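Local coordinates for prepilin-like protein (PDB 6QVF) that is a type IV pilin-like protein of natural competence, probably forming part of a DNA receptor at the pilus tip, at residues S57-V71 against Q77-C91. Numbering follows the deposited sequence.
Sequences SFYFVDYYFSCPTRV and QRGGSVANLRPGLTC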
# COMPACT_ATOMS: atom_id res chain seq x y z
N SER B 57 -4.20 -26.20 -5.98
CA SER B 57 -4.91 -25.52 -4.94
C SER B 57 -4.18 -24.22 -4.66
O SER B 57 -2.96 -24.22 -4.39
CB SER B 57 -5.00 -26.36 -3.71
OG SER B 57 -5.71 -25.72 -2.64
N PHE B 58 -4.93 -23.11 -4.70
CA PHE B 58 -4.34 -21.79 -4.45
C PHE B 58 -4.74 -21.27 -3.07
O PHE B 58 -5.91 -21.12 -2.78
CB PHE B 58 -4.80 -20.77 -5.49
CG PHE B 58 -4.42 -21.12 -6.91
CD1 PHE B 58 -3.14 -20.89 -7.34
CD2 PHE B 58 -5.31 -21.70 -7.79
CE1 PHE B 58 -2.76 -21.19 -8.63
CE2 PHE B 58 -4.92 -22.03 -9.08
CZ PHE B 58 -3.64 -21.77 -9.49
N TYR B 59 -3.74 -20.97 -2.25
CA TYR B 59 -4.00 -20.39 -0.94
C TYR B 59 -4.68 -19.02 -1.09
O TYR B 59 -5.27 -18.54 -0.12
CB TYR B 59 -2.72 -20.29 -0.11
CG TYR B 59 -2.31 -21.58 0.55
CD1 TYR B 59 -1.90 -22.67 -0.21
CD2 TYR B 59 -2.44 -21.77 1.90
CE1 TYR B 59 -1.53 -23.87 0.38
CE2 TYR B 59 -2.05 -22.95 2.52
CZ TYR B 59 -1.63 -24.03 1.75
OH TYR B 59 -1.29 -25.22 2.33
N PHE B 60 -4.52 -18.38 -2.24
CA PHE B 60 -5.20 -17.11 -2.50
C PHE B 60 -6.67 -17.23 -2.09
O PHE B 60 -7.26 -16.32 -1.48
CB PHE B 60 -5.04 -16.71 -3.96
CG PHE B 60 -5.73 -15.42 -4.30
CD1 PHE B 60 -7.10 -15.39 -4.55
CD2 PHE B 60 -5.01 -14.24 -4.28
CE1 PHE B 60 -7.73 -14.18 -4.80
CE2 PHE B 60 -5.65 -13.04 -4.59
CZ PHE B 60 -7.00 -13.02 -4.83
N VAL B 61 -7.30 -18.33 -2.49
CA VAL B 61 -8.73 -18.54 -2.21
C VAL B 61 -8.99 -18.58 -0.70
O VAL B 61 -9.94 -17.95 -0.21
CB VAL B 61 -9.23 -19.82 -2.88
CG1 VAL B 61 -10.70 -20.11 -2.58
CG2 VAL B 61 -8.99 -19.79 -4.38
N ASP B 62 -8.17 -19.33 0.03
CA ASP B 62 -8.31 -19.46 1.45
C ASP B 62 -8.18 -18.09 2.13
O ASP B 62 -9.02 -17.72 2.95
CB ASP B 62 -7.32 -20.46 2.03
CG ASP B 62 -7.51 -21.80 1.36
OD1 ASP B 62 -8.47 -22.50 1.72
OD2 ASP B 62 -6.74 -22.09 0.40
N TYR B 63 -7.16 -17.34 1.77
CA TYR B 63 -6.97 -16.04 2.43
C TYR B 63 -8.09 -15.07 2.03
O TYR B 63 -8.59 -14.31 2.89
CB TYR B 63 -5.60 -15.44 2.11
CG TYR B 63 -4.50 -16.09 2.92
CD1 TYR B 63 -4.34 -15.80 4.26
CD2 TYR B 63 -3.59 -16.96 2.33
CE1 TYR B 63 -3.37 -16.42 5.02
CE2 TYR B 63 -2.60 -17.56 3.08
CZ TYR B 63 -2.48 -17.28 4.42
OH TYR B 63 -1.49 -17.88 5.14
N TYR B 64 -8.44 -15.03 0.74
CA TYR B 64 -9.46 -14.10 0.24
C TYR B 64 -10.79 -14.30 0.97
O TYR B 64 -11.38 -13.32 1.42
CB TYR B 64 -9.66 -14.25 -1.27
CG TYR B 64 -10.70 -13.29 -1.81
CD1 TYR B 64 -10.41 -11.96 -2.03
CD2 TYR B 64 -12.01 -13.69 -2.01
CE1 TYR B 64 -11.37 -11.05 -2.45
CE2 TYR B 64 -12.97 -12.79 -2.42
CZ TYR B 64 -12.67 -11.47 -2.64
OH TYR B 64 -13.65 -10.57 -2.98
N PHE B 65 -11.25 -15.55 1.10
CA PHE B 65 -12.53 -15.82 1.71
C PHE B 65 -12.47 -15.95 3.24
O PHE B 65 -13.55 -15.90 3.89
CB PHE B 65 -13.18 -17.05 1.07
CG PHE B 65 -13.67 -16.78 -0.32
CD1 PHE B 65 -14.79 -16.00 -0.54
CD2 PHE B 65 -13.02 -17.32 -1.42
CE1 PHE B 65 -15.25 -15.75 -1.82
CE2 PHE B 65 -13.48 -17.06 -2.69
CZ PHE B 65 -14.59 -16.29 -2.90
N SER B 66 -11.29 -16.10 3.84
CA SER B 66 -11.21 -16.31 5.29
C SER B 66 -10.91 -15.03 6.06
O SER B 66 -11.12 -15.01 7.24
CB SER B 66 -10.17 -17.33 5.66
OG SER B 66 -10.43 -18.58 5.01
N CYS B 67 -10.39 -14.00 5.38
CA CYS B 67 -9.76 -12.89 6.07
C CYS B 67 -10.41 -11.58 5.67
O CYS B 67 -10.51 -11.30 4.48
CB CYS B 67 -8.29 -12.83 5.73
SG CYS B 67 -7.35 -14.25 6.30
N PRO B 68 -10.82 -10.70 6.64
CA PRO B 68 -10.62 -10.89 8.08
C PRO B 68 -11.64 -11.78 8.77
O PRO B 68 -11.42 -12.19 9.89
CB PRO B 68 -10.77 -9.47 8.63
CG PRO B 68 -11.73 -8.81 7.68
CD PRO B 68 -11.44 -9.40 6.31
N THR B 69 -12.70 -12.11 8.07
CA THR B 69 -13.77 -12.99 8.54
C THR B 69 -14.12 -13.95 7.41
O THR B 69 -13.89 -13.62 6.27
CB THR B 69 -15.04 -12.22 8.92
OG1 THR B 69 -15.55 -11.50 7.80
CG2 THR B 69 -14.82 -11.25 10.05
N ARG B 70 -14.63 -15.13 7.77
CA ARG B 70 -14.94 -16.19 6.82
C ARG B 70 -16.29 -15.90 6.15
O ARG B 70 -17.33 -15.65 6.83
CB ARG B 70 -14.96 -17.55 7.52
CG ARG B 70 -13.62 -17.99 8.07
CD ARG B 70 -13.72 -19.32 8.79
NE ARG B 70 -14.39 -20.35 8.02
CZ ARG B 70 -14.82 -21.49 8.55
NH1 ARG B 70 -14.56 -21.76 9.80
NH2 ARG B 70 -15.52 -22.35 7.84
N VAL B 71 -16.26 -15.93 4.82
CA VAL B 71 -17.40 -15.72 3.93
C VAL B 71 -17.44 -16.93 2.99
O VAL B 71 -16.40 -17.37 2.50
CB VAL B 71 -17.15 -14.42 3.13
CG1 VAL B 71 -17.95 -14.36 1.85
CG2 VAL B 71 -17.35 -13.21 4.00
N GLN B 77 -16.67 -22.21 -6.52
CA GLN B 77 -15.35 -22.23 -5.87
C GLN B 77 -15.51 -22.91 -4.53
O GLN B 77 -16.37 -22.50 -3.73
CB GLN B 77 -14.77 -20.84 -5.57
CG GLN B 77 -14.18 -20.17 -6.77
CD GLN B 77 -13.44 -18.94 -6.34
OE1 GLN B 77 -14.07 -17.96 -5.97
NE2 GLN B 77 -12.11 -19.00 -6.47
N ARG B 78 -14.70 -23.92 -4.31
CA ARG B 78 -14.65 -24.67 -3.08
C ARG B 78 -16.04 -25.18 -2.68
O ARG B 78 -16.37 -25.21 -1.55
CB ARG B 78 -14.03 -23.85 -1.95
CG ARG B 78 -12.60 -23.36 -2.25
CD ARG B 78 -11.58 -24.49 -2.41
NE ARG B 78 -10.23 -24.01 -2.62
CZ ARG B 78 -9.37 -23.68 -1.66
NH1 ARG B 78 -9.72 -23.78 -0.37
NH2 ARG B 78 -8.19 -23.19 -2.01
N GLY B 79 -16.86 -25.54 -3.66
CA GLY B 79 -18.18 -26.10 -3.39
C GLY B 79 -19.12 -25.13 -2.68
O GLY B 79 -20.14 -25.53 -2.11
N GLY B 80 -18.78 -23.84 -2.71
CA GLY B 80 -19.65 -22.79 -2.10
C GLY B 80 -19.70 -22.87 -0.60
O GLY B 80 -20.60 -22.27 -0.01
N SER B 81 -18.71 -23.54 0.04
CA SER B 81 -18.79 -23.83 1.47
C SER B 81 -17.56 -23.35 2.23
O SER B 81 -16.41 -23.61 1.83
CB SER B 81 -18.97 -25.30 1.70
OG SER B 81 -18.90 -25.59 3.08
N VAL B 82 -17.80 -22.69 3.38
CA VAL B 82 -16.70 -22.29 4.27
C VAL B 82 -15.96 -23.53 4.81
O VAL B 82 -14.83 -23.39 5.30
CB VAL B 82 -17.13 -21.36 5.42
CG1 VAL B 82 -17.72 -20.08 4.89
CG2 VAL B 82 -18.07 -22.03 6.40
N ALA B 83 -16.61 -24.70 4.80
CA ALA B 83 -15.98 -25.93 5.28
C ALA B 83 -14.81 -26.34 4.37
O ALA B 83 -13.97 -27.12 4.75
CB ALA B 83 -16.99 -27.04 5.41
N ASN B 84 -14.78 -25.81 3.15
CA ASN B 84 -13.75 -26.16 2.17
C ASN B 84 -12.73 -25.02 2.03
O ASN B 84 -12.02 -24.93 1.04
CB ASN B 84 -14.38 -26.47 0.81
CG ASN B 84 -15.28 -27.68 0.87
OD1 ASN B 84 -15.05 -28.58 1.69
ND2 ASN B 84 -16.33 -27.70 0.06
N LEU B 85 -12.65 -24.17 3.05
CA LEU B 85 -11.53 -23.22 3.25
C LEU B 85 -10.60 -23.77 4.34
O LEU B 85 -11.02 -24.33 5.38
CB LEU B 85 -12.09 -21.85 3.62
CG LEU B 85 -13.10 -21.22 2.69
CD1 LEU B 85 -13.69 -20.01 3.37
CD2 LEU B 85 -12.47 -20.85 1.35
N ARG B 86 -9.29 -23.62 4.11
CA ARG B 86 -8.31 -24.20 4.97
C ARG B 86 -8.42 -23.63 6.38
O ARG B 86 -8.51 -22.42 6.57
CB ARG B 86 -6.91 -23.93 4.43
CG ARG B 86 -6.50 -24.86 3.32
CD ARG B 86 -5.13 -24.52 2.80
NE ARG B 86 -4.71 -25.56 1.84
CZ ARG B 86 -4.84 -25.51 0.52
NH1 ARG B 86 -5.41 -24.47 -0.08
NH2 ARG B 86 -4.39 -26.52 -0.21
N PRO B 87 -8.42 -24.49 7.42
CA PRO B 87 -8.51 -24.04 8.81
C PRO B 87 -7.12 -23.59 9.26
O PRO B 87 -6.13 -23.94 8.66
CB PRO B 87 -8.99 -25.31 9.52
CG PRO B 87 -8.27 -26.41 8.77
CD PRO B 87 -8.35 -25.97 7.32
N GLY B 88 -7.03 -22.77 10.31
CA GLY B 88 -5.72 -22.54 10.89
C GLY B 88 -4.82 -21.61 10.08
O GLY B 88 -3.62 -21.62 10.25
N LEU B 89 -5.38 -20.86 9.14
CA LEU B 89 -4.67 -19.70 8.62
C LEU B 89 -4.78 -18.58 9.64
O LEU B 89 -5.81 -18.40 10.27
CB LEU B 89 -5.29 -19.21 7.31
CG LEU B 89 -5.42 -20.24 6.21
CD1 LEU B 89 -6.04 -19.59 5.00
CD2 LEU B 89 -4.08 -20.84 5.86
N THR B 90 -3.71 -17.80 9.76
CA THR B 90 -3.74 -16.59 10.53
C THR B 90 -3.84 -15.38 9.58
O THR B 90 -3.04 -15.30 8.59
CB THR B 90 -2.49 -16.56 11.41
OG1 THR B 90 -2.54 -17.70 12.27
CG2 THR B 90 -2.44 -15.33 12.26
N CYS B 91 -4.79 -14.47 9.87
CA CYS B 91 -5.09 -13.33 9.00
C CYS B 91 -4.26 -12.09 9.38
O CYS B 91 -4.07 -11.16 8.58
CB CYS B 91 -6.59 -12.96 9.07
SG CYS B 91 -7.67 -14.22 8.33
O HOH W 1 -1.53 -18.60 8.08
O HOH W 2 -10.59 -20.64 6.89
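Asp62 on helix 59-66 takes four hydrogen bonds from Arg78 and Arg86, a salt-bridge network tying this short helix to the loop that leads into strand 92-97 of the pilin's four-stranded antiparallel sheet. Arg78 grips the buried carboxylate end-on: NH1 meets Asp62 OD1 at 2.8 Å, on its syn side but tilted out of the carboxylate plane, and NH2 reaches OD2 at 3.0 Å from above that plane. From the opposite face come Arg86 NH1, 2.8 Å from Asp62 OD2, and the backbone Arg86 N, whose bond to OD1 is nearly straight (167°). Such saturation probably keeps the acid ionised. The Arg86 guanidinium lies flat on the Tyr59 ring, planes 12° apart, while NH1 and NH2 both hydrogen-bond to Ser57 OG, near the guanidinium plane and at bent angles. The Arg86 chain runs extended from CG to NE, which carries the cation across the ring. With an alanine in place of Arg86, Tyr59 would probably lose its stacked cation, Asp62 OD2 one of two donors, and Ser57 OG both guanidinium partners.

Val61 CG1 sits over the Arg78 guanidinium, and Asn84 O receives a further bond from Arg78 NH1. Farther along, Leu85 CD1 packs on Phe65 CB, and Leu89 CD1 stands over the centre of the Tyr63 ring in a CH-pi contact. One water bridges Ser66 OG and Arg86 O; another joins Tyr63 OH to Thr90 N. From outside the two segments, Asp43 binds Arg78 NE, Glu33 bonds Tyr59 OH, and Tyr41 O bonds Ser57 OG. At the helix's end the Cys67-Cys91 disulfide locks loop to helix, its SG atoms 2.1 Å apart with chi3 at -79°.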